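Local coordinates for peptidoglycan recognition protein-LC isoform LCx (Drosophila melanogaster, PDB 2F2L) that recognises a diaminopimelate-containing anhydro-muropeptide of bacterial peptidoglycan and probably presents it to a second recognition protein in fly innate immunity, at residues L4-A7 with E8-G11; R47-V50 with V51-F54; P110-R113 with Q114-C118; R136-G139 with H140-S144. All coordinates share one frame; numbering follows the deposited sequence.

Contacts 2 and 4 both touch the bound muropeptide, yet their centres lie 22 Å apart and their nearest atoms about 11 Å apart: helix 41-58 offers apolar side chains to the anhydro-muramyl sugar, while the turn after strand 135-139 grips a carboxylate of the peptide stem. Contact 1 packs on contact 2, Trp9 CH2 coming to 3.5 Å from Val48 CG1, but keeps the Trp9 side chain about 11 Å from the ligand. Contacts 1 and 4 fall on opposite sides of the chain's centre, 27 Å from centre to centre. Contact 3 starts helix 112-127; its nearest atoms are about 6 Å from contact 4, and the Gln114 side chain stays about 12 Å from the ligand.

Contact 1 (L4-A7 with E8-G11); sequences LKVA and EWGG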
loop_
_atom_site.group_PDB
_atom_site.type_symbol
_atom_site.label_atom_id
_atom_site.label_comp_id
_atom_site.label_asym_id
_atom_site.label_seq_id
_atom_site.Cartn_x
_atom_site.Cartn_y
_atom_site.Cartn_z
ATOM N N LEU B 4 22.220 6.507 5.052
ATOM C CA LEU B 4 22.428 5.082 5.326
ATOM C C LEU B 4 22.432 4.295 4.015
ATOM O O LEU B 4 21.441 4.282 3.292
ATOM C CB LEU B 4 21.327 4.539 6.246
ATOM C CG LEU B 4 21.330 5.024 7.687
ATOM C CD1 LEU B 4 20.127 4.455 8.450
ATOM C CD2 LEU B 4 22.640 4.627 8.367
ATOM N N LYS B 5 23.543 3.632 3.726
ATOM C CA LYS B 5 23.646 2.773 2.553
ATOM C C LYS B 5 22.690 1.574 2.611
ATOM O O LYS B 5 22.233 1.178 3.692
ATOM C CB LYS B 5 25.068 2.279 2.387
ATOM C CG LYS B 5 26.044 3.378 2.060
ATOM C CD LYS B 5 27.472 2.863 2.016
ATOM C CE LYS B 5 28.430 3.998 1.772
ATOM N NZ LYS B 5 29.777 3.496 1.367
ATOM N N VAL B 6 22.420 0.991 1.444
ATOM C CA VAL B 6 21.495 -0.153 1.346
ATOM C C VAL B 6 21.819 -1.215 2.401
ATOM O O VAL B 6 20.938 -1.654 3.158
ATOM C CB VAL B 6 21.483 -0.785 -0.068
ATOM C CG1 VAL B 6 20.571 -2.013 -0.104
ATOM C CG2 VAL B 6 21.032 0.243 -1.105
ATOM N N ALA B 7 23.089 -1.582 2.483
ATOM C CA ALA B 7 23.535 -2.594 3.427
ATOM C C ALA B 7 23.310 -2.168 4.877
ATOM O O ALA B 7 23.035 -3.005 5.740
ATOM C CB ALA B 7 25.007 -2.918 3.195
ATOM N N GLU B 8 23.435 -0.870 5.143
ATOM C CA GLU B 8 23.290 -0.354 6.499
ATOM C C GLU B 8 21.843 -0.374 6.994
ATOM O O GLU B 8 21.625 -0.480 8.202
ATOM C CB GLU B 8 23.921 1.035 6.625
ATOM C CG GLU B 8 25.450 0.971 6.624
ATOM C CD GLU B 8 26.133 2.300 6.326
ATOM O OE1 GLU B 8 27.383 2.336 6.366
ATOM O OE2 GLU B 8 25.445 3.302 6.045
ATOM N N TRP B 9 20.865 -0.276 6.087
ATOM C CA TRP B 9 19.468 -0.487 6.489
ATOM C C TRP B 9 18.974 -1.924 6.248
ATOM O O TRP B 9 17.792 -2.232 6.408
ATOM C CB TRP B 9 18.505 0.566 5.902
ATOM C CG TRP B 9 18.506 0.827 4.436
ATOM C CD1 TRP B 9 19.113 1.867 3.799
ATOM C CD2 TRP B 9 17.765 0.119 3.427
ATOM N NE1 TRP B 9 18.833 1.834 2.459
ATOM C CE2 TRP B 9 18.017 0.761 2.202
ATOM C CE3 TRP B 9 16.942 -1.014 3.438
ATOM C CZ2 TRP B 9 17.467 0.314 1.001
ATOM C CZ3 TRP B 9 16.396 -1.455 2.248
ATOM C CH2 TRP B 9 16.665 -0.803 1.047
ATOM N N GLY B 10 19.891 -2.817 5.916
ATOM C CA GLY B 10 19.556 -4.231 5.797
ATOM C C GLY B 10 18.899 -4.636 4.491
ATOM O O GLY B 10 18.272 -5.686 4.424
ATOM N N GLY B 11 19.072 -3.832 3.444
ATOM C CA GLY B 11 18.441 -4.101 2.152
ATOM C C GLY B 11 19.250 -5.018 1.246
ATOM O O GLY B 11 20.423 -5.295 1.501
#
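Glu8 reaches back along the chain to Lys5, its OE2 accepting the backbone Lys5 N at 3.0 Å from above the carboxylate plane. The extended glutamate chain thereby closes on the amide three residues earlier, and OE2 also lies beside Lys5 CB. The turn is tied again at its other end, where Gly11 N donates to Val6 O at 2.9 Å in a fairly straight bond (161°). Between these two ties Trp9 N donates to Lys5 O at 3.1 Å, and Gly10 N gives a weak bond to Ala7 O. Trp9 has CG between its backbone N and carbonyl carbon (chi1 52°), a torsion that folds the indole back over the turn. Val6 CA sits over one face in a CH-pi contact, 3.8 Å from the centroid of the five-membered Trp9 ring, whereas Leu4 O meets the ring edge in plane, 3.4 Å from Trp9 CD1. Farther along the indole, Val6 CG1 rests 4.0 Å from Trp9 CZ2. Trp9 NE1 is satisfied outside the turn by Glu78 O, and the ring packs on Val48 of helix 41-58. The 6→1 bond from Gly11 N to Val6 O, with the weaker bond from Gly10 N to Ala7 O inside it and Gly10 at positive phi (81°), is the signature of a Schellman motif, here closing a short turn that leads out of strand 3-4.

Contact 2 (R47-V50 with V51-F54); sequences RVNV and VQSF. With MLD (glcnac(beta1-4)-murnac(1,6-anhydro)-L-ala-gamma-D-glu-meso-a2pm-D-ala), chain G.
Val51 overlaps the carbonyl of Arg47, one helical turn earlier, with CG2 3.3 Å from Arg47 O, while both of its methyls also reach the ligand. The acetyl methyl of the muramyl sugar, MLD CAF, lies 3.9 Å from Val51 CG1 and only slightly farther from CG2, so the valine forms an apolar seat for that group. Phe54 keeps CB against Val50 O at 3.6 Å, and with CG anti to its backbone N (chi1 -163°) the ring swings off the helix toward the same sugar. There Phe54 CE2 lies 3.7 Å from MLD OA6, the anhydro-bridge oxygen, and CD2 is 3.8 Å from the acetyl oxygen MLD OAG. Behind these side chains the backbone is regular: Val51 N donates to Arg47 O at 3.1 Å and Phe54 N to Val50 O at 2.9 Å. The latter bond is nearly straight, at 167°, as expected in mid-helix. Trp59 meets the Phe54 ring with planes about 80° apart, and apolar side chains from the chain of another protein pack on Val51 and Phe54. Away from the ligand, Gln52 OE1 accepts from Arg12 N. Helix 41-58 thus lines the muropeptide-binding groove of the peptidoglycan recognition protein fold.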
loop_
_atom_site.group_PDB
_atom_site.type_symbol
_atom_site.label_atom_id
_atom_site.label_comp_id
_atom_site.label_asym_id
_atom_site.label_seq_id
_atom_site.Cartn_x
_atom_site.Cartn_y
_atom_site.Cartn_z
ATOM N N ARG B 47 10.307 0.135 7.226
ATOM C CA ARG B 47 9.483 0.691 6.140
ATOM C C ARG B 47 10.143 0.597 4.791
ATOM O O ARG B 47 9.467 0.373 3.791
ATOM C CB ARG B 47 9.118 2.170 6.396
ATOM C CG ARG B 47 8.375 2.416 7.687
ATOM C CD ARG B 47 6.905 2.138 7.595
ATOM N NE ARG B 47 6.247 2.608 8.802
ATOM C CZ ARG B 47 6.013 1.874 9.885
ATOM N NH1 ARG B 47 6.339 0.597 9.921
ATOM N NH2 ARG B 47 5.427 2.424 10.941
ATOM N N VAL B 48 11.460 0.796 4.756
ATOM C CA VAL B 48 12.195 0.822 3.498
ATOM C C VAL B 48 12.403 -0.592 2.958
ATOM O O VAL B 48 12.371 -0.806 1.747
ATOM C CB VAL B 48 13.552 1.541 3.639
ATOM C CG1 VAL B 48 14.321 1.484 2.329
ATOM C CG2 VAL B 48 13.344 2.999 4.077
ATOM N N ASN B 49 12.621 -1.545 3.860
ATOM C CA ASN B 49 12.633 -2.956 3.467
ATOM C C ASN B 49 11.335 -3.410 2.790
ATOM O O ASN B 49 11.378 -4.106 1.781
ATOM C CB ASN B 49 12.976 -3.851 4.662
ATOM C CG ASN B 49 14.477 -3.898 4.921
ATOM O OD1 ASN B 49 14.971 -3.414 5.945
ATOM N ND2 ASN B 49 15.212 -4.447 3.967
ATOM N N VAL B 50 10.193 -3.024 3.349
ATOM C CA VAL B 50 8.902 -3.372 2.760
ATOM C C VAL B 50 8.759 -2.722 1.388
ATOM O O VAL B 50 8.320 -3.368 0.448
ATOM C CB VAL B 50 7.712 -3.001 3.682
ATOM C CG1 VAL B 50 6.393 -3.320 3.007
ATOM C CG2 VAL B 50 7.798 -3.776 4.996
ATOM N N VAL B 51 9.135 -1.449 1.271
ATOM C CA VAL B 51 9.146 -0.767 -0.026
ATOM C C VAL B 51 10.016 -1.520 -1.039
ATOM O O VAL B 51 9.590 -1.709 -2.185
ATOM C CB VAL B 51 9.594 0.720 0.073
ATOM C CG1 VAL B 51 9.829 1.336 -1.338
ATOM C CG2 VAL B 51 8.551 1.557 0.849
ATOM N N GLN B 52 11.208 -1.965 -0.622
ATOM C CA GLN B 52 12.108 -2.691 -1.539
ATOM C C GLN B 52 11.481 -3.995 -2.042
ATOM O O GLN B 52 11.564 -4.323 -3.232
ATOM C CB GLN B 52 13.476 -2.970 -0.906
ATOM C CG GLN B 52 14.416 -3.706 -1.879
ATOM C CD GLN B 52 15.821 -3.850 -1.376
ATOM O OE1 GLN B 52 16.045 -4.312 -0.254
ATOM N NE2 GLN B 52 16.796 -3.519 -2.228
ATOM N N SER B 53 10.829 -4.716 -1.133
ATOM C CA SER B 53 10.107 -5.935 -1.482
ATOM C C SER B 53 8.959 -5.673 -2.462
ATOM O O SER B 53 8.757 -6.400 -3.430
ATOM C CB SER B 53 9.567 -6.577 -0.209
ATOM O OG SER B 53 9.009 -7.834 -0.536
ATOM N N PHE B 54 8.191 -4.629 -2.201
ATOM C CA PHE B 54 7.125 -4.205 -3.114
ATOM C C PHE B 54 7.646 -3.930 -4.536
ATOM O O PHE B 54 7.053 -4.341 -5.539
ATOM C CB PHE B 54 6.448 -2.954 -2.543
ATOM C CG PHE B 54 5.117 -2.661 -3.141
ATOM C CD1 PHE B 54 4.033 -3.480 -2.883
ATOM C CD2 PHE B 54 4.934 -1.551 -3.944
ATOM C CE1 PHE B 54 2.796 -3.212 -3.441
ATOM C CE2 PHE B 54 3.702 -1.281 -4.501
ATOM C CZ PHE B 54 2.637 -2.113 -4.262
HETATM C CAA MLD G . -1.611 8.479 -2.034
HETATM C CAB MLD G . -0.944 8.257 -3.383
HETATM O OAC MLD G . 0.092 8.842 -3.671
HETATM N N2 MLD G . -1.570 7.395 -4.178
HETATM C C2 MLD G . -1.132 7.057 -5.528
HETATM C C3 MLD G . -2.339 7.253 -6.449
HETATM O O3 MLD G . -2.834 8.606 -6.428
HETATM C C4 MLD G . -2.030 6.770 -7.863
HETATM O O4 MLD G . -3.246 6.807 -8.589
HETATM C C5 MLD G . -1.522 5.325 -7.809
HETATM C C6 MLD G . -1.046 4.731 -9.147
HETATM O O6 MLD G . -0.828 3.302 -8.957
HETATM O O5 MLD G . -0.361 5.311 -6.981
HETATM C C1 MLD G . -0.662 5.616 -5.600
HETATM O O1 MLD G . 0.520 5.493 -4.852
HETATM C CA4 MLD G . 0.911 4.110 -4.685
HETATM C CA5 MLD G . 0.086 3.288 -3.694
HETATM O OA5 MLD G . 0.860 2.750 -2.570
HETATM C CA6 MLD G . -0.165 2.054 -4.491
HETATM O OA6 MLD G . 1.019 1.297 -4.333
HETATM C CA1 MLD G . 1.801 1.921 -3.272
HETATM C CA2 MLD G . 2.882 2.793 -3.930
HETATM N NAD MLD G . 4.047 2.906 -3.026
HETATM C CAE MLD G . 5.272 2.574 -3.392
HETATM C CAF MLD G . 6.318 2.751 -2.309
HETATM O OAG MLD G . 5.577 2.169 -4.514
HETATM C CA3 MLD G . 2.357 4.198 -4.221
HETATM O OAH MLD G . 3.134 4.869 -5.274
HETATM C CAI MLD G . 4.118 5.810 -4.781
HETATM C CAJ MLD G . 3.566 7.210 -4.646
HETATM C CAL MLD G . 5.310 5.850 -5.761
HETATM O OAM MLD G . 6.204 6.655 -5.523
HETATM N N MLD G . 5.328 5.012 -6.797
HETATM C CA MLD G . 6.425 4.934 -7.770
HETATM C CB MLD G . 7.413 3.909 -7.204
HETATM C C MLD G . 5.831 4.386 -9.080
HETATM O O MLD G . 5.165 3.347 -9.071
HETATM N NAN MLD G . 6.075 5.132 -10.155
HETATM C CAO MLD G . 5.619 4.829 -11.521
HETATM C CAP MLD G . 4.967 6.082 -12.190
HETATM O OBA MLD G . 4.915 6.062 -13.423
HETATM O OAQ MLD G . 4.569 7.044 -11.490
HETATM C CBB MLD G . 6.833 4.516 -12.388
HETATM C CBC MLD G . 7.546 3.217 -12.051
HETATM C CBD MLD G . 8.685 3.001 -13.063
HETATM O OBE MLD G . 9.213 3.946 -13.651
HETATM N NBF MLD G . 9.040 1.747 -13.248
HETATM C CBG MLD G . 10.112 1.370 -14.179
HETATM C CBH MLD G . 9.665 1.644 -15.629
HETATM O OBI MLD G . 8.540 1.332 -16.016
HETATM N NBJ MLD G . 10.564 2.268 -16.387
HETATM C CBK MLD G . 10.349 2.605 -17.813
HETATM C CBL MLD G . 11.485 1.978 -18.628
HETATM C CBM MLD G . 10.336 4.122 -18.102
HETATM O OBO MLD G . 10.950 4.887 -17.314
HETATM O OBN MLD G . 9.716 4.478 -19.136
HETATM C CBP MLD G . 10.460 -0.110 -13.947
HETATM C CBQ MLD G . 11.809 -0.492 -14.583
HETATM C CBR MLD G . 12.209 -1.922 -14.211
HETATM C CBS MLD G . 13.714 -2.174 -14.325
HETATM C CBT MLD G . 14.438 -1.465 -13.172
HETATM O OBV MLD G . 14.318 -1.972 -12.044
HETATM O OBU MLD G . 15.098 -0.441 -13.443
HETATM N NBW MLD G . 14.206 -1.671 -15.613
#

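Contact 3 (P110-R113 with Q114-C118); sequences PNER and QLEAC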
loop_
_atom_site.group_PDB
_atom_site.type_symbol
_atom_site.label_atom_id
_atom_site.label_comp_id
_atom_site.label_asym_id
_atom_site.label_seq_id
_atom_site.Cartn_x
_atom_site.Cartn_y
_atom_site.Cartn_z
ATOM N N PRO B 110 4.945 16.778 6.198
ATOM C CA PRO B 110 6.147 16.085 6.646
ATOM C C PRO B 110 6.748 16.829 7.841
ATOM O O PRO B 110 6.530 18.037 8.003
ATOM C CB PRO B 110 7.073 16.174 5.429
ATOM C CG PRO B 110 6.610 17.398 4.725
ATOM C CD PRO B 110 5.131 17.391 4.869
ATOM N N ASN B 111 7.486 16.127 8.677
ATOM C CA ASN B 111 7.991 16.739 9.896
ATOM C C ASN B 111 9.281 17.550 9.689
ATOM O O ASN B 111 9.907 17.526 8.617
ATOM C CB ASN B 111 8.080 15.709 11.038
ATOM C CG ASN B 111 9.258 14.767 10.924
ATOM O OD1 ASN B 111 10.322 15.116 10.405
ATOM N ND2 ASN B 111 9.088 13.574 11.460
ATOM N N GLU B 112 9.629 18.316 10.709
ATOM C CA GLU B 112 10.757 19.240 10.650
ATOM C C GLU B 112 12.078 18.561 10.218
ATOM O O GLU B 112 12.832 19.093 9.385
ATOM C CB GLU B 112 10.890 19.896 12.002
ATOM C CG GLU B 112 12.150 20.715 12.234
ATOM C CD GLU B 112 12.218 21.255 13.640
ATOM O OE1 GLU B 112 13.341 21.462 14.139
ATOM O OE2 GLU B 112 11.146 21.494 14.242
ATOM N N ARG B 113 12.333 17.385 10.774
ATOM C CA ARG B 113 13.565 16.639 10.494
ATOM C C ARG B 113 13.603 16.087 9.085
ATOM O O ARG B 113 14.649 16.103 8.425
ATOM C CB ARG B 113 13.757 15.522 11.536
ATOM C CG ARG B 113 14.370 16.044 12.803
ATOM C CD ARG B 113 14.059 15.215 14.029
ATOM N NE ARG B 113 14.727 13.925 14.026
ATOM C CZ ARG B 113 15.463 13.403 15.012
ATOM N NH1 ARG B 113 15.698 14.045 16.154
ATOM N NH2 ARG B 113 15.965 12.186 14.841
ATOM N N GLN B 114 12.447 15.645 8.601
ATOM C CA GLN B 114 12.327 15.092 7.256
ATOM C C GLN B 114 12.596 16.171 6.204
ATOM O O GLN B 114 13.345 15.957 5.213
ATOM C CB GLN B 114 10.926 14.498 7.096
ATOM C CG GLN B 114 10.812 13.342 6.195
ATOM C CD GLN B 114 9.442 12.710 6.217
ATOM O OE1 GLN B 114 8.488 13.274 6.743
ATOM N NE2 GLN B 114 9.335 11.525 5.615
ATOM N N LEU B 115 12.012 17.347 6.415
ATOM C CA LEU B 115 12.224 18.472 5.508
ATOM C C LEU B 115 13.693 18.923 5.532
ATOM O O LEU B 115 14.302 19.132 4.489
ATOM C CB LEU B 115 11.288 19.627 5.869
ATOM C CG LEU B 115 9.816 19.392 5.539
ATOM C CD1 LEU B 115 8.922 20.441 6.195
ATOM C CD2 LEU B 115 9.574 19.365 4.021
ATOM N N GLU B 116 14.266 19.033 6.727
ATOM C CA GLU B 116 15.682 19.376 6.874
ATOM C C GLU B 116 16.601 18.369 6.157
ATOM O O GLU B 116 17.529 18.770 5.437
ATOM C CB GLU B 116 16.049 19.531 8.358
ATOM C CG GLU B 116 15.561 20.874 8.957
ATOM C CD GLU B 116 15.751 20.995 10.451
ATOM O OE1 GLU B 116 16.142 20.005 11.116
ATOM O OE2 GLU B 116 15.493 22.106 10.967
ATOM N N ALA B 117 16.327 17.076 6.316
ATOM C CA ALA B 117 17.123 16.023 5.646
ATOM C C ALA B 117 17.106 16.163 4.119
ATOM O O ALA B 117 18.134 16.051 3.462
ATOM C CB ALA B 117 16.626 14.647 6.037
ATOM N N CYS B 118 15.936 16.401 3.560
ATOM C CA CYS B 118 15.792 16.542 2.115
ATOM C C CYS B 118 16.532 17.783 1.598
ATOM O O CYS B 118 17.153 17.749 0.539
ATOM C CB CYS B 118 14.318 16.598 1.745
ATOM S SG CYS B 118 14.008 16.618 -0.005
HETATM O O HOH W 1 6.960 12.851 8.812
HETATM O O HOH W 2 15.146 19.530 14.105
#
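The start of helix 112-127 is capped by Asn111, whose OD1 accepts Gln114 N at 2.8 Å. Its CG lies between the backbone N and the carbonyl carbon (chi1 76°), which turns the amide oxygen under the first helical turn, and the N-H arrives nearly along the C=O axis. Asn111 ND2 is held by Gly72 O, fixing the rotation of the cap. Gln114 answers indirectly: water 1 donates to its OE1 at 2.6 Å and accepts a weak bond from Asn111 N, taking the place of the direct return bond of a capping box. Gln114 NE2 donates to Val70 O and Ile102 O. Outside the cap, Pro110 CG meets Leu115 CD2 at 3.6 Å. This apolar pair spans the residue before the N-cap and the fourth residue after it, a hydrophobic staple, and it packs on Phe101 of strand 97-101 and Ile156 of helix 151-157. The regular helical bonds begin with Leu115 N donating to Asn111 O at 3.1 Å. On the solvent side Glu112 and Glu116 run side by side, with Glu112 OE1 3.9 Å from Glu116 OE2. Water 2 donates to Glu112 OE1 and Glu116 OE1, and the amino end of the helix probably eases the repulsion between the two acids.

Contact 4 (R136-G139 with H140-S144); sequences RLYG and HRQLS. With MLD (glcnac(beta1-4)-murnac(1,6-anhydro)-L-ala-gamma-D-glu-meso-a2pm-D-ala), chain G.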
loop_
_atom_site.group_PDB
_atom_site.type_symbol
_atom_site.label_atom_id
_atom_site.label_comp_id
_atom_site.label_asym_id
_atom_site.label_seq_id
_atom_site.Cartn_x
_atom_site.Cartn_y
_atom_site.Cartn_z
ATOM N N ARG B 136 15.962 21.604 -11.758
ATOM C CA ARG B 136 14.520 21.805 -11.641
ATOM C C ARG B 136 13.917 20.713 -10.741
ATOM O O ARG B 136 14.247 19.532 -10.883
ATOM C CB ARG B 136 13.873 21.807 -13.031
ATOM C CG ARG B 136 14.332 22.982 -13.897
ATOM C CD ARG B 136 13.447 23.181 -15.115
ATOM N NE ARG B 136 14.106 23.949 -16.177
ATOM C CZ ARG B 136 13.483 24.488 -17.227
ATOM N NH1 ARG B 136 12.171 24.364 -17.375
ATOM N NH2 ARG B 136 14.176 25.161 -18.141
ATOM N N LEU B 137 13.073 21.131 -9.791
ATOM C CA LEU B 137 12.441 20.205 -8.858
ATOM C C LEU B 137 10.950 20.117 -9.156
ATOM O O LEU B 137 10.301 21.148 -9.380
ATOM C CB LEU B 137 12.678 20.643 -7.416
ATOM C CG LEU B 137 12.116 19.673 -6.365
ATOM C CD1 LEU B 137 13.043 19.533 -5.196
ATOM C CD2 LEU B 137 10.729 20.123 -5.906
ATOM N N TYR B 138 10.424 18.888 -9.160
ATOM C CA TYR B 138 9.015 18.618 -9.430
ATOM C C TYR B 138 8.397 17.694 -8.383
ATOM O O TYR B 138 9.076 16.863 -7.792
ATOM C CB TYR B 138 8.834 17.946 -10.796
ATOM C CG TYR B 138 9.469 18.680 -11.950
ATOM C CD1 TYR B 138 8.781 19.686 -12.631
ATOM C CD2 TYR B 138 10.755 18.358 -12.371
ATOM C CE1 TYR B 138 9.365 20.348 -13.683
ATOM C CE2 TYR B 138 11.346 19.019 -13.420
ATOM C CZ TYR B 138 10.659 20.015 -14.069
ATOM O OH TYR B 138 11.268 20.666 -15.122
ATOM N N GLY B 139 7.094 17.852 -8.172
ATOM C CA GLY B 139 6.303 16.839 -7.482
ATOM C C GLY B 139 6.015 15.727 -8.485
ATOM O O GLY B 139 5.882 15.981 -9.672
ATOM N N HIS B 140 5.969 14.491 -7.998
ATOM C CA HIS B 140 5.618 13.302 -8.808
ATOM C C HIS B 140 4.354 13.551 -9.649
ATOM O O HIS B 140 4.307 13.200 -10.830
ATOM C CB HIS B 140 5.436 12.130 -7.834
ATOM C CG HIS B 140 5.284 10.778 -8.458
ATOM N ND1 HIS B 140 5.059 9.652 -7.695
ATOM C CD2 HIS B 140 5.312 10.361 -9.745
ATOM C CE1 HIS B 140 4.959 8.599 -8.487
ATOM N NE2 HIS B 140 5.122 9.000 -9.735
ATOM N N ARG B 141 3.335 14.159 -9.044
ATOM C CA ARG B 141 2.077 14.433 -9.747
ATOM C C ARG B 141 2.158 15.304 -10.998
ATOM O O ARG B 141 1.232 15.281 -11.807
ATOM C CB ARG B 141 1.037 15.037 -8.809
ATOM C CG ARG B 141 1.477 16.241 -8.014
ATOM C CD ARG B 141 0.843 16.138 -6.633
ATOM N NE ARG B 141 -0.167 17.120 -6.469
ATOM C CZ ARG B 141 -1.128 17.098 -5.550
ATOM N NH1 ARG B 141 -1.298 16.095 -4.673
ATOM N NH2 ARG B 141 -1.956 18.120 -5.532
ATOM N N GLN B 142 3.231 16.082 -11.147
ATOM C CA GLN B 142 3.403 16.913 -12.342
ATOM C C GLN B 142 3.829 16.075 -13.557
ATOM O O GLN B 142 3.673 16.515 -14.687
ATOM C CB GLN B 142 4.437 18.024 -12.078
ATOM C CG GLN B 142 4.115 18.945 -10.903
ATOM C CD GLN B 142 5.229 19.919 -10.585
ATOM O OE1 GLN B 142 5.942 19.760 -9.589
ATOM N NE2 GLN B 142 5.394 20.942 -11.436
ATOM N N LEU B 143 4.361 14.879 -13.320
ATOM C CA LEU B 143 4.921 14.031 -14.366
ATOM C C LEU B 143 4.183 12.695 -14.568
ATOM O O LEU B 143 4.463 11.950 -15.517
ATOM C CB LEU B 143 6.396 13.760 -14.029
ATOM C CG LEU B 143 7.262 15.021 -13.785
ATOM C CD1 LEU B 143 8.660 14.651 -13.366
ATOM C CD2 LEU B 143 7.310 15.916 -15.027
ATOM N N SER B 144 3.237 12.400 -13.684
ATOM C CA SER B 144 2.564 11.129 -13.646
ATOM C C SER B 144 1.177 11.355 -13.019
ATOM O O SER B 144 0.978 12.309 -12.257
ATOM C CB SER B 144 3.422 10.148 -12.834
ATOM O OG SER B 144 2.702 9.000 -12.447
HETATM C CAA MLD G . -1.611 8.479 -2.034
HETATM C CAB MLD G . -0.944 8.257 -3.383
HETATM O OAC MLD G . 0.092 8.842 -3.671
HETATM N N2 MLD G . -1.570 7.395 -4.178
HETATM C C2 MLD G . -1.132 7.057 -5.528
HETATM C C3 MLD G . -2.339 7.253 -6.449
HETATM O O3 MLD G . -2.834 8.606 -6.428
HETATM C C4 MLD G . -2.030 6.770 -7.863
HETATM O O4 MLD G . -3.246 6.807 -8.589
HETATM C C5 MLD G . -1.522 5.325 -7.809
HETATM C C6 MLD G . -1.046 4.731 -9.147
HETATM O O6 MLD G . -0.828 3.302 -8.957
HETATM O O5 MLD G . -0.361 5.311 -6.981
HETATM C C1 MLD G . -0.662 5.616 -5.600
HETATM O O1 MLD G . 0.520 5.493 -4.852
HETATM C CA4 MLD G . 0.911 4.110 -4.685
HETATM C CA5 MLD G . 0.086 3.288 -3.694
HETATM O OA5 MLD G . 0.860 2.750 -2.570
HETATM C CA6 MLD G . -0.165 2.054 -4.491
HETATM O OA6 MLD G . 1.019 1.297 -4.333
HETATM C CA1 MLD G . 1.801 1.921 -3.272
HETATM C CA2 MLD G . 2.882 2.793 -3.930
HETATM N NAD MLD G . 4.047 2.906 -3.026
HETATM C CAE MLD G . 5.272 2.574 -3.392
HETATM C CAF MLD G . 6.318 2.751 -2.309
HETATM O OAG MLD G . 5.577 2.169 -4.514
HETATM C CA3 MLD G . 2.357 4.198 -4.221
HETATM O OAH MLD G . 3.134 4.869 -5.274
HETATM C CAI MLD G . 4.118 5.810 -4.781
HETATM C CAJ MLD G . 3.566 7.210 -4.646
HETATM C CAL MLD G . 5.310 5.850 -5.761
HETATM O OAM MLD G . 6.204 6.655 -5.523
HETATM N N MLD G . 5.328 5.012 -6.797
HETATM C CA MLD G . 6.425 4.934 -7.770
HETATM C CB MLD G . 7.413 3.909 -7.204
HETATM C C MLD G . 5.831 4.386 -9.080
HETATM O O MLD G . 5.165 3.347 -9.071
HETATM N NAN MLD G . 6.075 5.132 -10.155
HETATM C CAO MLD G . 5.619 4.829 -11.521
HETATM C CAP MLD G . 4.967 6.082 -12.190
HETATM O OBA MLD G . 4.915 6.062 -13.423
HETATM O OAQ MLD G . 4.569 7.044 -11.490
HETATM C CBB MLD G . 6.833 4.516 -12.388
HETATM C CBC MLD G . 7.546 3.217 -12.051
HETATM C CBD MLD G . 8.685 3.001 -13.063
HETATM O OBE MLD G . 9.213 3.946 -13.651
HETATM N NBF MLD G . 9.040 1.747 -13.248
HETATM C CBG MLD G . 10.112 1.370 -14.179
HETATM C CBH MLD G . 9.665 1.644 -15.629
HETATM O OBI MLD G . 8.540 1.332 -16.016
HETATM N NBJ MLD G . 10.564 2.268 -16.387
HETATM C CBK MLD G . 10.349 2.605 -17.813
HETATM C CBL MLD G . 11.485 1.978 -18.628
HETATM C CBM MLD G . 10.336 4.122 -18.102
HETATM O OBO MLD G . 10.950 4.887 -17.314
HETATM O OBN MLD G . 9.716 4.478 -19.136
HETATM C CBP MLD G . 10.460 -0.110 -13.947
HETATM C CBQ MLD G . 11.809 -0.492 -14.583
HETATM C CBR MLD G . 12.209 -1.922 -14.211
HETATM C CBS MLD G . 13.714 -2.174 -14.325
HETATM C CBT MLD G . 14.438 -1.465 -13.172
HETATM O OBV MLD G . 14.318 -1.972 -12.044
HETATM O OBU MLD G . 15.098 -0.441 -13.443
HETATM N NBW MLD G . 14.206 -1.671 -15.613
#
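Gln142 places CG anti to its carbonyl carbon (chi1 -57°) and then runs extended, carrying its amide back to the strand end, where OE1 accepts Gly139 N at 2.6 Å. The main chain returns the bond, Gln142 N donating to Gly139 O at 3.0 Å from well above the carbonyl plane. Gly139 is therefore held through both its N-H and its C=O by one residue. Trp163 NE1 also donates to Gln142 OE1, and NE2 bonds Ser164 O, so the amide is pinned at both ends. The Gln142 side chain crosses that of Tyr138 at about a right angle, the ring and amide planes 61° apart, with Gln142 NE2 at the ring edge, in plane, 3.8 Å from Tyr138 CD1. Leu143 CD1 touches Tyr138 CB at 4.2 Å. His140 has CG anti to its backbone N (chi1 -171°), which sends the imidazole toward the ligand; NE2 donates to MLD OAQ at 2.7 Å, the carboxylate at the ring edge and in its plane. Ser144 OG donates to MLD OAQ as well, at 2.9 Å. This D-glutamate carboxylate oxygen is thus gripped twice, while Ser148 OG bonds His140 ND1 and orients the ring. The turn leaves strand 135-139, an outermost strand parallel to strand 25-32; Tyr154 of helix 151-157 packs against Arg141 and Gln142, and Val29 of strand 25-32 against Leu143.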